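PHOX (Pseudomonas fluorescens, PDB 4A9V) hydrolyses phosphate monoesters as an alkaline phosphatase, using a complex iron-calcium cofactor carried by a beta-propeller. Local coordinates at residues S466-P471 with G519-F524; R523-P528 with L545-Q550; E296-F301 with A327-G332; D282-V287 with D438-T443. All blocks are in the same frame, centred on the assembly; numbering follows the deposited sequence. Where two conformers were deposited one is given.

Interaction 1 of 4, residues S466-P471 with G519-F524; sequences SSNITP and GEIRRF
The side-chain amide of N468 lies against the backbone of G519, its ND2 donating to G519 O at 2.9 Å in a nearly straight bond (163°). That oxygen sits in the plane of the amide and also touches N468 CB, at 3.3 Å. A chi1 of 51°, with CG between the backbone N and the carbonyl carbon, places the amide here, and S466 OG, donating to N468 OD1 at 2.7 Å, fixes its flip, so both ends are engaged. With an alanine here, G519 O would probably lose this donor and S466 OG its acceptor. A water continues the seam, donating a hydrogen bond to N468 O and accepting one from I521 N. Beside the amide runs the I521 side chain, whose CD1 packs 4.0 Å from N468 ND2 and makes a light apolar contact with I469 CD1 at 4.4 Å; V450 of strand 443-451 touches N468, I469 and I521 alike. G519, at positive phi, has backbone angles at which a CB would strike the preceding carbonyl oxygen. The arrangement is a type I beta turn, S466 to I469, docked by an asparagine amide on the loop that leads into strand 521-526, an outer strand of a four-stranded antiparallel propeller sheet.

Interaction 2 of 4, residues R523-P528 with L545-Q550; sequences RFMVGP and LFVGIQ
M525 and V547 meet end to end: the methyl CE of M525 rests 3.9 Å from V547 CG1, with the sulfur SD almost as near the same methyl. The M525 chain runs straight out from its strand, CG opposite the backbone N (chi1 -175°), and then bends at chi3 (81°), which swings CE aside to lie also 4.1 Å from I549 CD1. A second tip-to-tip touch, P528 CG to I549 CG2 at 3.6 Å, is the closest across the contact, and P528 CD comes to 4.1 Å from I549 CD1. Of the I549 branches, CG2 thus meets P528 alone, while CD1 lies between M525 CE and P528 CD. Cutting this side chain back to an alanine would probably take the CG2 contact from P528 and open a gap beside the M525 methyl, which could then turn more freely. No hydrogen bond crosses; the CA atoms of M525 and V547 are 10.1 Å apart, and apolar side chains fill the distance.

Farther out, F524 and M525 both face M511 of strand 510-514 in a classic beta bulge. F524 packs edge-to-face with W490, Y30 and F13, while I576 and M574 of strand 572-578 back V547 and I549. The side chain of I549 is about 8 Å from that of E532, which lies at a lithium ion here and is a calcium-binding residue of this protein. Strands 521-526 and 544-550 belong to different four-stranded antiparallel sheets, and their face-to-face apolar packing is that of neighbouring blades in a beta-propeller.

Interaction 3 of 4, residues E296-F301 with A327-G332; sequences EFIYKF and ARFDAG
I298 and A327 are joined by one direct backbone hydrogen bond, A327 N to I298 O at 2.9 Å, with the donor nearly in line with the carbonyl. The return link is indirect: a water accepts from I298 N and donates to A327 O at 2.9 Å, so the antiparallel pairing is bridged by solvent where strand 296-303 is broken.

Apolar contacts lie alongside. The CB atoms of I298 and A327 are 4.3 Å apart, and W345 of strand 340-347 touches both side chains. I298 also sends CD1 to F329 CZ, 4.0 Å away. Its CG1 stands beside the backbone N (chi1 -64°) and the chain then extends through chi2 of 166°, carrying CD1 obliquely onto the ring; the two side chains cross at about a right angle. F329 also packs edge-to-face with W446.

Among the polar groups, D330 OD1 accepts from G332 N, an Asx turn just after the strand, and also from W446 NE1. The chemistry is therefore that of two inner strands parting locally, in which a water satisfies the buried backbone N and O that the strands no longer join directly, while isoleucine, alanine and phenylalanine carbons pack beside the water-bridged pair.

Interaction 4 of 4, residues D282-V287 with D438-T443; sequences DGRAVV and DHASKT
V286 CG2 touches H439 CB at 3.9 Å, the two side chains crossing at about a right angle. The valine carries CG1 opposite its backbone N (chi1 178°), which places CG2 beside that N and on the side of the turn. H439 has CG beside its own backbone N (chi1 -70°); from CB the imidazole leads away from V286, and its ND1 is hydrogen-bonded to Y288 OH. The touch is therefore made by the root of the histidine, while its ring bonds to Y288, two residues on along the same strand as V286.

R284 makes the second contact, in which A440 CB meets the guanidinium obliquely, 4.0 Å from R284 NH2. The arginine chain leaves with CG beside the backbone N, runs extended through chi2 and bends at chi3 (-63°), curling back toward its own loop. There NE donates to D282 OD1 at 3.1 Å, a salt bridge with the oxygen in the guanidinium plane and used on its syn side. This bond and that from NH1 to S303 O hold the group beside A440 CB.

D438 ties the turn together: its OD1, approached from above the carboxylate plane, accepts from A440 N at 2.9 Å, an Asx turn within the type I turn D438-S441, and also from D281 N. Its OD2 accepts a hydrogen bond from a water that in turn accepts from D282 N at 3.0 Å. The turn thus lies beside strand 284-290, flanked by A278 of strand 276-279 and K300 of strand 296-303, in the loop leading from strand 428-434 to 443-451.

How the interactions relate
From the N terminus, strand 284-290 comes first and opens interaction 4, which closes only 151 residues later at 438-443. Interaction 3 falls wholly within that span, closing a short loop between strands 296-303 and 322-329. The two touch: F301 O and V287 N probably bond across neighbouring strands, and K300 NZ lies near the carbonyl oxygens of H439 and S441. Interaction 1 begins after both have closed, and interaction 2 starts on its strand 521-526, sharing R523 and F524, to reach strand 544-550. Interaction 3 thus joins strands of the large sheet and interaction 4 ties a loop to it; interaction 1 ties a loop to one four-stranded sheet, which interaction 2 joins to the next.

Interaction 1 of 4, residues S466-P471 with G519-F524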
loop_
_atom_site.group_PDB
_atom_site.type_symbol
_atom_site.label_atom_id
_atom_site.label_comp_id
_atom_site.label_asym_id
_atom_site.label_seq_id
_atom_site.Cartn_x
_atom_site.Cartn_y
_atom_site.Cartn_z
ATOM N N SER A 466 7.555 1.617 -23.425
ATOM C CA SER A 466 6.655 2.233 -24.378
ATOM C C SER A 466 7.093 3.656 -24.718
ATOM O O SER A 466 8.006 4.213 -24.108
ATOM C CB SER A 466 5.221 2.222 -23.830
ATOM O OG SER A 466 5.152 2.822 -22.542
ATOM N N SER A 467 6.447 4.226 -25.726
ATOM C CA SER A 467 6.984 5.420 -26.352
ATOM C C SER A 467 6.902 6.659 -25.462
ATOM O O SER A 467 7.532 7.675 -25.764
ATOM C CB SER A 467 6.255 5.684 -27.661
ATOM O OG SER A 467 4.870 5.838 -27.423
ATOM N N ASN A 468 6.052 6.620 -24.438
ATOM C CA ASN A 468 5.997 7.700 -23.455
ATOM C C ASN A 468 7.088 7.626 -22.385
ATOM O O ASN A 468 7.212 8.534 -21.547
ATOM C CB ASN A 468 4.589 7.852 -22.839
ATOM C CG ASN A 468 3.984 6.551 -22.307
ATOM O OD1 ASN A 468 4.341 5.435 -22.707
ATOM N ND2 ASN A 468 2.961 6.710 -21.464
ATOM N N ILE A 469 7.938 6.609 -22.483
ATOM C CA ILE A 469 9.190 6.546 -21.734
ATOM C C ILE A 469 10.333 7.027 -22.626
ATOM O O ILE A 469 10.496 6.549 -23.747
ATOM C CB ILE A 469 9.482 5.101 -21.268
ATOM C CG1 ILE A 469 8.394 4.608 -20.310
ATOM C CG2 ILE A 469 10.853 5.022 -20.617
ATOM C CD1 ILE A 469 8.258 5.425 -19.041
ATOM N N THR A 470 11.181 7.880 -22.070
ATOM C CA THR A 470 12.330 8.418 -22.778
ATOM C C THR A 470 13.580 8.281 -21.922
ATOM O O THR A 470 13.480 8.095 -20.711
ATOM C CB THR A 470 12.136 9.910 -23.091
ATOM O OG1 THR A 470 12.224 10.663 -21.874
ATOM C CG2 THR A 470 10.796 10.161 -23.767
ATOM N N PRO A 471 14.756 8.549 -22.511
ATOM C CA PRO A 471 15.944 8.537 -21.671
ATOM C C PRO A 471 15.928 9.606 -20.586
ATOM O O PRO A 471 16.589 9.444 -19.559
ATOM C CB PRO A 471 17.076 8.773 -22.675
ATOM C CG PRO A 471 16.568 8.116 -23.914
ATOM C CD PRO A 471 15.103 8.473 -23.942
ATOM N N GLY A 519 -0.694 10.680 -22.140
ATOM C CA GLY A 519 0.333 9.715 -21.810
ATOM C C GLY A 519 1.652 10.314 -21.365
ATOM O O GLY A 519 2.552 9.576 -20.980
ATOM N N GLU A 520 1.780 11.640 -21.423
ATOM C CA GLU A 520 3.046 12.277 -21.086
ATOM C C GLU A 520 3.379 12.078 -19.608
ATOM O O GLU A 520 2.515 12.248 -18.741
ATOM C CB GLU A 520 3.011 13.770 -21.421
ATOM C CG GLU A 520 4.355 14.447 -21.217
ATOM C CD GLU A 520 4.377 15.918 -21.590
ATOM O OE1 GLU A 520 3.323 16.479 -21.967
ATOM O OE2 GLU A 520 5.453 16.532 -21.422
ATOM N N ILE A 521 4.652 11.811 -19.326
ATOM C CA ILE A 521 5.159 11.616 -17.970
ATOM C C ILE A 521 6.378 12.510 -17.749
ATOM O O ILE A 521 7.289 12.530 -18.584
ATOM C CB ILE A 521 5.559 10.141 -17.739
ATOM C CG1 ILE A 521 4.338 9.234 -17.912
ATOM C CG2 ILE A 521 6.164 9.967 -16.358
ATOM C CD1 ILE A 521 4.669 7.761 -18.060
ATOM N N ARG A 522 6.382 13.250 -16.642
ATOM C CA ARG A 522 7.522 14.078 -16.243
ATOM C C ARG A 522 7.978 13.711 -14.836
ATOM O O ARG A 522 7.159 13.510 -13.940
ATOM C CB ARG A 522 7.152 15.563 -16.295
ATOM C CG ARG A 522 6.792 16.050 -17.686
ATOM C CD ARG A 522 6.533 17.542 -17.716
ATOM N NE ARG A 522 6.043 17.916 -19.030
ATOM C CZ ARG A 522 5.806 19.155 -19.424
ATOM N NH1 ARG A 522 6.014 20.167 -18.603
ATOM N NH2 ARG A 522 5.307 19.365 -20.629
ATOM N N ARG A 523 9.287 13.655 -14.621
ATOM C CA ARG A 523 9.834 13.404 -13.292
ATOM C C ARG A 523 9.713 14.653 -12.432
ATOM O O ARG A 523 10.082 15.751 -12.865
ATOM C CB ARG A 523 11.298 12.962 -13.381
ATOM C CG ARG A 523 11.842 12.439 -12.065
ATOM C CD ARG A 523 13.300 12.015 -12.159
ATOM N NE ARG A 523 13.495 10.893 -13.071
ATOM C CZ ARG A 523 14.045 10.980 -14.279
ATOM N NH1 ARG A 523 14.461 12.143 -14.765
ATOM N NH2 ARG A 523 14.251 9.879 -14.987
ATOM N N PHE A 524 9.186 14.479 -11.222
ATOM C CA PHE A 524 8.874 15.593 -10.326
ATOM C C PHE A 524 9.804 15.655 -9.109
ATOM O O PHE A 524 10.182 16.749 -8.694
ATOM C CB PHE A 524 7.412 15.499 -9.871
ATOM C CG PHE A 524 7.017 16.547 -8.869
ATOM C CD1 PHE A 524 6.674 17.822 -9.273
ATOM C CD2 PHE A 524 6.949 16.242 -7.521
ATOM C CE1 PHE A 524 6.334 18.788 -8.341
ATOM C CE2 PHE A 524 6.575 17.194 -6.592
ATOM C CZ PHE A 524 6.243 18.464 -7.005
HETATM O O HOH W 1 6.233 11.098 -21.795
HETATM O O HOH W 2 16.590 9.576 -16.705
#

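Interaction 2 of 4, residues R523-P528 with L545-Q550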
loop_
_atom_site.group_PDB
_atom_site.type_symbol
_atom_site.label_atom_id
_atom_site.label_comp_id
_atom_site.label_asym_id
_atom_site.label_seq_id
_atom_site.Cartn_x
_atom_site.Cartn_y
_atom_site.Cartn_z
ATOM N N ARG A 523 9.287 13.655 -14.621
ATOM C CA ARG A 523 9.834 13.404 -13.292
ATOM C C ARG A 523 9.713 14.653 -12.432
ATOM O O ARG A 523 10.082 15.751 -12.865
ATOM C CB ARG A 523 11.298 12.962 -13.381
ATOM C CG ARG A 523 11.842 12.439 -12.065
ATOM C CD ARG A 523 13.300 12.015 -12.159
ATOM N NE ARG A 523 13.495 10.893 -13.071
ATOM C CZ ARG A 523 14.045 10.980 -14.279
ATOM N NH1 ARG A 523 14.461 12.143 -14.765
ATOM N NH2 ARG A 523 14.251 9.879 -14.987
ATOM N N PHE A 524 9.186 14.479 -11.222
ATOM C CA PHE A 524 8.874 15.593 -10.326
ATOM C C PHE A 524 9.804 15.655 -9.109
ATOM O O PHE A 524 10.182 16.749 -8.694
ATOM C CB PHE A 524 7.412 15.499 -9.871
ATOM C CG PHE A 524 7.017 16.547 -8.869
ATOM C CD1 PHE A 524 6.674 17.822 -9.273
ATOM C CD2 PHE A 524 6.949 16.242 -7.521
ATOM C CE1 PHE A 524 6.334 18.788 -8.341
ATOM C CE2 PHE A 524 6.575 17.194 -6.592
ATOM C CZ PHE A 524 6.243 18.464 -7.005
ATOM N N MET A 525 10.093 14.511 -8.491
ATOM C CA MET A 525 10.871 14.470 -7.254
ATOM C C MET A 525 11.794 13.261 -7.283
ATOM O O MET A 525 11.419 12.191 -7.764
ATOM C CB MET A 525 9.942 14.378 -6.035
ATOM C CG MET A 525 10.665 14.454 -4.701
ATOM S SD MET A 525 9.554 14.237 -3.295
ATOM C CE MET A 525 9.413 12.459 -3.263
ATOM N N VAL A 526 12.991 13.428 -6.734
ATOM C CA VAL A 526 13.863 12.305 -6.440
ATOM C C VAL A 526 14.158 12.282 -4.949
ATOM O O VAL A 526 14.346 13.330 -4.327
ATOM C CB VAL A 526 15.187 12.374 -7.234
ATOM C CG1 VAL A 526 16.026 11.145 -6.932
ATOM C CG2 VAL A 526 14.927 12.512 -8.730
ATOM N N GLY A 527 14.090 11.090 -4.368
ATOM C CA GLY A 527 14.318 10.906 -2.947
ATOM C C GLY A 527 15.749 10.539 -2.611
ATOM O O GLY A 527 16.600 10.398 -3.498
ATOM N N PRO A 528 16.008 10.340 -1.317
ATOM C CA PRO A 528 17.356 10.123 -0.817
ATOM C C PRO A 528 17.817 8.667 -0.945
ATOM O O PRO A 528 17.120 7.813 -1.508
ATOM C CB PRO A 528 17.253 10.553 0.650
ATOM C CG PRO A 528 15.833 10.286 1.018
ATOM C CD PRO A 528 15.059 10.633 -0.227
ATOM N N LEU A 545 1.414 18.873 -1.102
ATOM C CA LEU A 545 1.458 17.455 -1.423
ATOM C C LEU A 545 2.300 16.777 -0.356
ATOM O O LEU A 545 3.455 17.151 -0.150
ATOM C CB LEU A 545 2.077 17.263 -2.824
ATOM C CG LEU A 545 2.081 15.853 -3.446
ATOM C CD1 LEU A 545 2.464 15.924 -4.920
ATOM C CD2 LEU A 545 3.021 14.908 -2.718
ATOM N N PHE A 546 1.687 15.865 0.395
ATOM C CA PHE A 546 2.395 15.085 1.403
ATOM C C PHE A 546 2.846 13.764 0.787
ATOM O O PHE A 546 2.060 13.092 0.118
ATOM C CB PHE A 546 1.479 14.810 2.601
ATOM C CG PHE A 546 0.951 16.055 3.261
ATOM C CD1 PHE A 546 1.704 16.715 4.215
ATOM C CD2 PHE A 546 -0.311 16.552 2.952
ATOM C CE1 PHE A 546 1.205 17.829 4.865
ATOM C CE2 PHE A 546 -0.808 17.667 3.599
ATOM C CZ PHE A 546 -0.046 18.315 4.545
ATOM N N VAL A 547 4.114 13.411 0.983
ATOM C CA VAL A 547 4.668 12.208 0.374
ATOM C C VAL A 547 5.625 11.550 1.365
ATOM O O VAL A 547 6.336 12.232 2.103
ATOM C CB VAL A 547 5.370 12.523 -0.973
ATOM C CG1 VAL A 547 6.530 13.491 -0.787
ATOM C CG2 VAL A 547 5.834 11.244 -1.655
ATOM N N GLY A 548 5.622 10.225 1.398
ATOM C CA GLY A 548 6.488 9.481 2.296
ATOM C C GLY A 548 7.831 9.107 1.694
ATOM O O GLY A 548 7.947 8.745 0.513
ATOM N N ILE A 549 8.841 9.152 2.559
ATOM C CA ILE A 549 10.164 8.641 2.272
ATOM C C ILE A 549 10.412 7.495 3.246
ATOM O O ILE A 549 10.525 7.699 4.454
ATOM C CB ILE A 549 11.223 9.743 2.478
ATOM C CG1 ILE A 549 10.966 10.936 1.545
ATOM C CG2 ILE A 549 12.620 9.175 2.290
ATOM C CD1 ILE A 549 10.941 10.607 0.065
ATOM N N GLN A 550 10.356 6.280 2.716
ATOM C CA GLN A 550 10.368 5.074 3.523
ATOM C C GLN A 550 11.749 4.419 3.491
ATOM O O GLN A 550 12.382 4.329 2.441
ATOM C CB GLN A 550 9.299 4.093 3.013
ATOM C CG GLN A 550 9.021 2.937 3.957
ATOM C CD GLN A 550 8.233 1.828 3.302
ATOM O OE1 GLN A 550 8.592 1.355 2.221
ATOM N NE2 GLN A 550 7.176 1.375 3.968
#

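Interaction 3 of 4, residues E296-F301 with A327-G332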
loop_
_atom_site.group_PDB
_atom_site.type_symbol
_atom_site.label_atom_id
_atom_site.label_comp_id
_atom_site.label_asym_id
_atom_site.label_seq_id
_atom_site.Cartn_x
_atom_site.Cartn_y
_atom_site.Cartn_z
ATOM N N GLU A 296 -0.052 -13.198 -8.683
ATOM C CA GLU A 296 -1.333 -13.124 -7.970
ATOM C C GLU A 296 -2.264 -12.095 -8.636
ATOM O O GLU A 296 -2.035 -11.687 -9.783
ATOM C CB GLU A 296 -1.113 -12.855 -6.479
ATOM C CG GLU A 296 -0.448 -14.013 -5.745
ATOM C CD GLU A 296 -1.300 -15.268 -5.576
ATOM O OE1 GLU A 296 -2.510 -15.286 -5.886
ATOM O OE2 GLU A 296 -0.750 -16.249 -5.036
ATOM N N PHE A 297 -3.401 -11.814 -8.001
ATOM C CA PHE A 297 -4.563 -11.297 -8.708
ATOM C C PHE A 297 -4.980 -9.883 -8.285
ATOM O O PHE A 297 -4.502 -9.322 -7.287
ATOM C CB PHE A 297 -5.748 -12.244 -8.528
ATOM C CG PHE A 297 -5.425 -13.688 -8.821
ATOM C CD1 PHE A 297 -4.803 -14.043 -10.007
ATOM C CD2 PHE A 297 -5.788 -14.696 -7.935
ATOM C CE1 PHE A 297 -4.579 -15.371 -10.316
ATOM C CE2 PHE A 297 -5.521 -16.027 -8.223
ATOM C CZ PHE A 297 -4.901 -16.360 -9.409
ATOM N N ILE A 298 -5.909 -9.327 -9.064
ATOM C CA ILE A 298 -6.595 -8.072 -8.764
ATOM C C ILE A 298 -8.058 -8.373 -8.437
ATOM O O ILE A 298 -8.718 -9.138 -9.138
ATOM C CB ILE A 298 -6.507 -7.110 -9.968
ATOM C CG1 ILE A 298 -5.047 -6.722 -10.224
ATOM C CG2 ILE A 298 -7.367 -5.873 -9.736
ATOM C CD1 ILE A 298 -4.807 -6.054 -11.559
ATOM N N TYR A 299 -8.544 -7.748 -7.368
ATOM C CA TYR A 299 -9.860 -8.016 -6.790
ATOM C C TYR A 299 -10.725 -6.748 -6.758
ATOM O O TYR A 299 -10.230 -5.623 -6.874
ATOM C CB TYR A 299 -9.725 -8.568 -5.363
ATOM C CG TYR A 299 -8.987 -9.883 -5.263
ATOM C CD1 TYR A 299 -7.595 -9.930 -5.289
ATOM C CD2 TYR A 299 -9.672 -11.072 -5.044
ATOM C CE1 TYR A 299 -6.917 -11.131 -5.160
ATOM C CE2 TYR A 299 -8.999 -12.270 -4.882
ATOM C CZ TYR A 299 -7.629 -12.297 -4.949
ATOM O OH TYR A 299 -6.994 -13.506 -4.784
ATOM N N LYS A 300 -12.021 -6.940 -6.537
ATOM C CA LYS A 300 -12.998 -5.853 -6.482
ATOM C C LYS A 300 -14.118 -6.274 -5.538
ATOM O O LYS A 300 -14.750 -7.303 -5.747
ATOM C CB LYS A 300 -13.560 -5.597 -7.881
ATOM C CG LYS A 300 -14.679 -4.581 -7.971
ATOM C CD LYS A 300 -15.338 -4.704 -9.340
ATOM C CE LYS A 300 -16.419 -3.667 -9.588
ATOM N NZ LYS A 300 -17.086 -3.921 -10.895
ATOM N N PHE A 301 -14.389 -5.453 -4.534
ATOM C CA PHE A 301 -15.518 -5.677 -3.643
ATOM C C PHE A 301 -16.604 -4.661 -3.959
ATOM O O PHE A 301 -16.319 -3.480 -4.154
ATOM C CB PHE A 301 -15.080 -5.515 -2.187
ATOM C CG PHE A 301 -16.210 -5.635 -1.200
ATOM C CD1 PHE A 301 -16.691 -6.876 -0.816
ATOM C CD2 PHE A 301 -16.807 -4.501 -0.677
ATOM C CE1 PHE A 301 -17.760 -6.977 0.057
ATOM C CE2 PHE A 301 -17.840 -4.602 0.234
ATOM C CZ PHE A 301 -18.318 -5.844 0.603
ATOM N N ALA A 327 -10.327 -10.479 -11.105
ATOM C CA ALA A 327 -10.233 -10.117 -12.514
ATOM C C ALA A 327 -9.666 -11.229 -13.388
ATOM O O ALA A 327 -8.676 -11.883 -13.031
ATOM C CB ALA A 327 -9.393 -8.860 -12.682
ATOM N N ARG A 328 -10.201 -11.299 -14.606
ATOM C CA ARG A 328 -9.556 -11.979 -15.722
ATOM C C ARG A 328 -9.378 -10.967 -16.852
ATOM O O ARG A 328 -10.234 -10.114 -17.064
ATOM C CB ARG A 328 -10.401 -13.172 -16.194
ATOM C CG ARG A 328 -9.690 -14.067 -17.198
ATOM C CD ARG A 328 -10.599 -15.138 -17.776
ATOM N NE ARG A 328 -11.032 -16.096 -16.770
ATOM C CZ ARG A 328 -11.987 -16.996 -16.973
ATOM N NH1 ARG A 328 -12.652 -16.999 -18.117
ATOM N NH2 ARG A 328 -12.332 -17.838 -16.011
ATOM N N PHE A 329 -8.215 -10.987 -17.492
ATOM C CA PHE A 329 -7.908 -10.093 -18.603
ATOM C C PHE A 329 -7.669 -10.943 -19.835
ATOM O O PHE A 329 -6.935 -11.938 -19.760
ATOM C CB PHE A 329 -6.634 -9.299 -18.315
ATOM C CG PHE A 329 -6.726 -8.402 -17.110
ATOM C CD1 PHE A 329 -6.425 -8.892 -15.848
ATOM C CD2 PHE A 329 -7.102 -7.073 -17.228
ATOM C CE1 PHE A 329 -6.547 -8.098 -14.724
ATOM C CE2 PHE A 329 -7.218 -6.274 -16.100
ATOM C CZ PHE A 329 -6.990 -6.802 -14.843
ATOM N N ASP A 330 -8.234 -10.542 -20.969
ATOM C CA ASP A 330 -7.976 -11.245 -22.214
ATOM C C ASP A 330 -6.608 -10.902 -22.790
ATOM O O ASP A 330 -5.808 -10.210 -22.166
ATOM C CB ASP A 330 -9.119 -11.027 -23.224
ATOM C CG ASP A 330 -9.104 -9.653 -23.897
ATOM O OD1 ASP A 330 -8.117 -8.892 -23.793
ATOM O OD2 ASP A 330 -10.091 -9.372 -24.608
ATOM N N ALA A 331 -6.279 -11.541 -23.903
ATOM C CA ALA A 331 -4.947 -11.446 -24.488
ATOM C C ALA A 331 -4.675 -10.080 -25.103
ATOM O O ALA A 331 -3.542 -9.780 -25.465
ATOM C CB ALA A 331 -4.760 -12.535 -25.533
ATOM N N GLY A 332 -5.730 -9.308 -25.335
ATOM C CA GLY A 332 -5.601 -8.016 -25.977
ATOM C C GLY A 332 -5.232 -8.104 -27.442
ATOM O O GLY A 332 -5.215 -9.182 -28.039
HETATM O O HOH W 3 -6.367 -10.884 -11.651
#

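Interaction 4 of 4, residues D282-V287 with D438-T443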
loop_
_atom_site.group_PDB
_atom_site.type_symbol
_atom_site.label_atom_id
_atom_site.label_comp_id
_atom_site.label_asym_id
_atom_site.label_seq_id
_atom_site.Cartn_x
_atom_site.Cartn_y
_atom_site.Cartn_z
ATOM N N ASP A 282 -25.725 3.135 -8.935
ATOM C CA ASP A 282 -26.820 3.069 -7.980
ATOM C C ASP A 282 -26.395 3.228 -6.522
ATOM O O ASP A 282 -27.234 3.175 -5.628
ATOM C CB ASP A 282 -27.684 1.816 -8.189
ATOM C CG ASP A 282 -27.000 0.516 -7.773
ATOM O OD1 ASP A 282 -25.831 0.524 -7.358
ATOM O OD2 ASP A 282 -27.643 -0.547 -7.924
ATOM N N GLY A 283 -25.162 3.673 -6.303
ATOM C CA GLY A 283 -24.780 4.259 -5.025
ATOM C C GLY A 283 -24.090 3.328 -4.035
ATOM O O GLY A 283 -23.902 3.698 -2.880
ATOM N N ARG A 284 -23.719 2.127 -4.468
ATOM C CA ARG A 284 -23.034 1.177 -3.602
ATOM C C ARG A 284 -21.536 1.404 -3.617
ATOM O O ARG A 284 -20.987 1.909 -4.588
ATOM C CB ARG A 284 -23.377 -0.245 -4.035
ATOM C CG ARG A 284 -24.864 -0.532 -3.898
ATOM C CD ARG A 284 -25.264 -1.904 -4.404
ATOM N NE ARG A 284 -25.031 -2.082 -5.828
ATOM C CZ ARG A 284 -24.498 -3.193 -6.328
ATOM N NH1 ARG A 284 -24.092 -4.152 -5.504
ATOM N NH2 ARG A 284 -24.338 -3.341 -7.630
ATOM N N ALA A 285 -20.873 1.029 -2.530
ATOM C CA ALA A 285 -19.427 1.184 -2.437
ATOM C C ALA A 285 -18.708 0.125 -3.256
ATOM O O ALA A 285 -19.111 -1.038 -3.283
ATOM C CB ALA A 285 -18.983 1.117 -0.985
ATOM N N VAL A 286 -17.614 0.544 -3.876
ATOM C CA VAL A 286 -16.729 -0.340 -4.621
ATOM C C VAL A 286 -15.315 -0.138 -4.088
ATOM O O VAL A 286 -14.884 0.990 -3.853
ATOM C CB VAL A 286 -16.785 -0.014 -6.132
ATOM C CG1 VAL A 286 -15.823 -0.886 -6.923
ATOM C CG2 VAL A 286 -18.212 -0.161 -6.649
ATOM N N VAL A 287 -14.622 -1.249 -3.866
ATOM C CA VAL A 287 -13.238 -1.207 -3.398
ATOM C C VAL A 287 -12.376 -2.092 -4.295
ATOM O O VAL A 287 -12.540 -3.310 -4.307
ATOM C CB VAL A 287 -13.110 -1.683 -1.937
ATOM C CG1 VAL A 287 -11.692 -1.443 -1.442
ATOM C CG2 VAL A 287 -14.141 -1.009 -1.038
ATOM N N ASP A 438 -19.981 2.610 -15.318
ATOM C CA ASP A 438 -20.616 2.197 -14.068
ATOM C C ASP A 438 -19.727 1.170 -13.385
ATOM O O ASP A 438 -19.447 0.112 -13.949
ATOM C CB ASP A 438 -21.986 1.577 -14.365
ATOM C CG ASP A 438 -22.775 1.264 -13.112
ATOM O OD1 ASP A 438 -22.228 1.390 -11.989
ATOM O OD2 ASP A 438 -23.944 0.853 -13.248
ATOM N N HIS A 439 -19.263 1.495 -12.185
ATOM C CA HIS A 439 -18.419 0.572 -11.436
ATOM C C HIS A 439 -19.134 -0.673 -10.979
ATOM O O HIS A 439 -18.488 -1.631 -10.549
ATOM C CB HIS A 439 -17.758 1.274 -10.255
ATOM C CG HIS A 439 -16.710 2.270 -10.665
ATOM N ND1 HIS A 439 -15.468 1.900 -11.065
ATOM C CD2 HIS A 439 -16.775 3.648 -10.789
ATOM C CE1 HIS A 439 -14.782 2.998 -11.429
ATOM N NE2 HIS A 439 -15.580 4.066 -11.252
ATOM N N ALA A 440 -20.450 -0.742 -11.176
ATOM C CA ALA A 440 -21.170 -1.997 -10.972
ATOM C C ALA A 440 -20.906 -3.028 -12.070
ATOM O O ALA A 440 -21.257 -4.193 -11.905
ATOM C CB ALA A 440 -22.666 -1.747 -10.846
ATOM N N SER A 441 -20.449 -2.587 -13.237
ATOM C CA SER A 441 -20.317 -3.491 -14.372
ATOM C C SER A 441 -19.331 -4.618 -14.094
ATOM O O SER A 441 -18.338 -4.442 -13.385
ATOM C CB SER A 441 -19.883 -2.727 -15.617
ATOM O OG SER A 441 -20.891 -1.811 -15.983
ATOM N N LYS A 442 -19.535 -5.728 -14.788
ATOM C CA LYS A 442 -18.715 -6.903 -14.617
ATOM C C LYS A 442 -17.738 -7.109 -15.768
ATOM O O LYS A 442 -16.970 -8.059 -15.749
ATOM C CB LYS A 442 -19.606 -8.124 -14.405
ATOM C CG LYS A 442 -20.287 -8.075 -13.037
ATOM C CD LYS A 442 -21.308 -9.171 -12.802
ATOM C CE LYS A 442 -22.245 -8.778 -11.665
ATOM N NZ LYS A 442 -23.093 -9.906 -11.196
ATOM N N THR A 443 -17.704 -6.170 -16.711
ATOM C CA THR A 443 -16.675 -6.164 -17.748
ATOM C C THR A 443 -16.084 -4.773 -17.913
ATOM O O THR A 443 -16.657 -3.777 -17.457
ATOM C CB THR A 443 -17.210 -6.650 -19.115
ATOM O OG1 THR A 443 -18.130 -5.691 -19.642
ATOM C CG2 THR A 443 -17.915 -7.995 -18.978
HETATM O O HOH W 4 -25.280 0.711 -10.731
#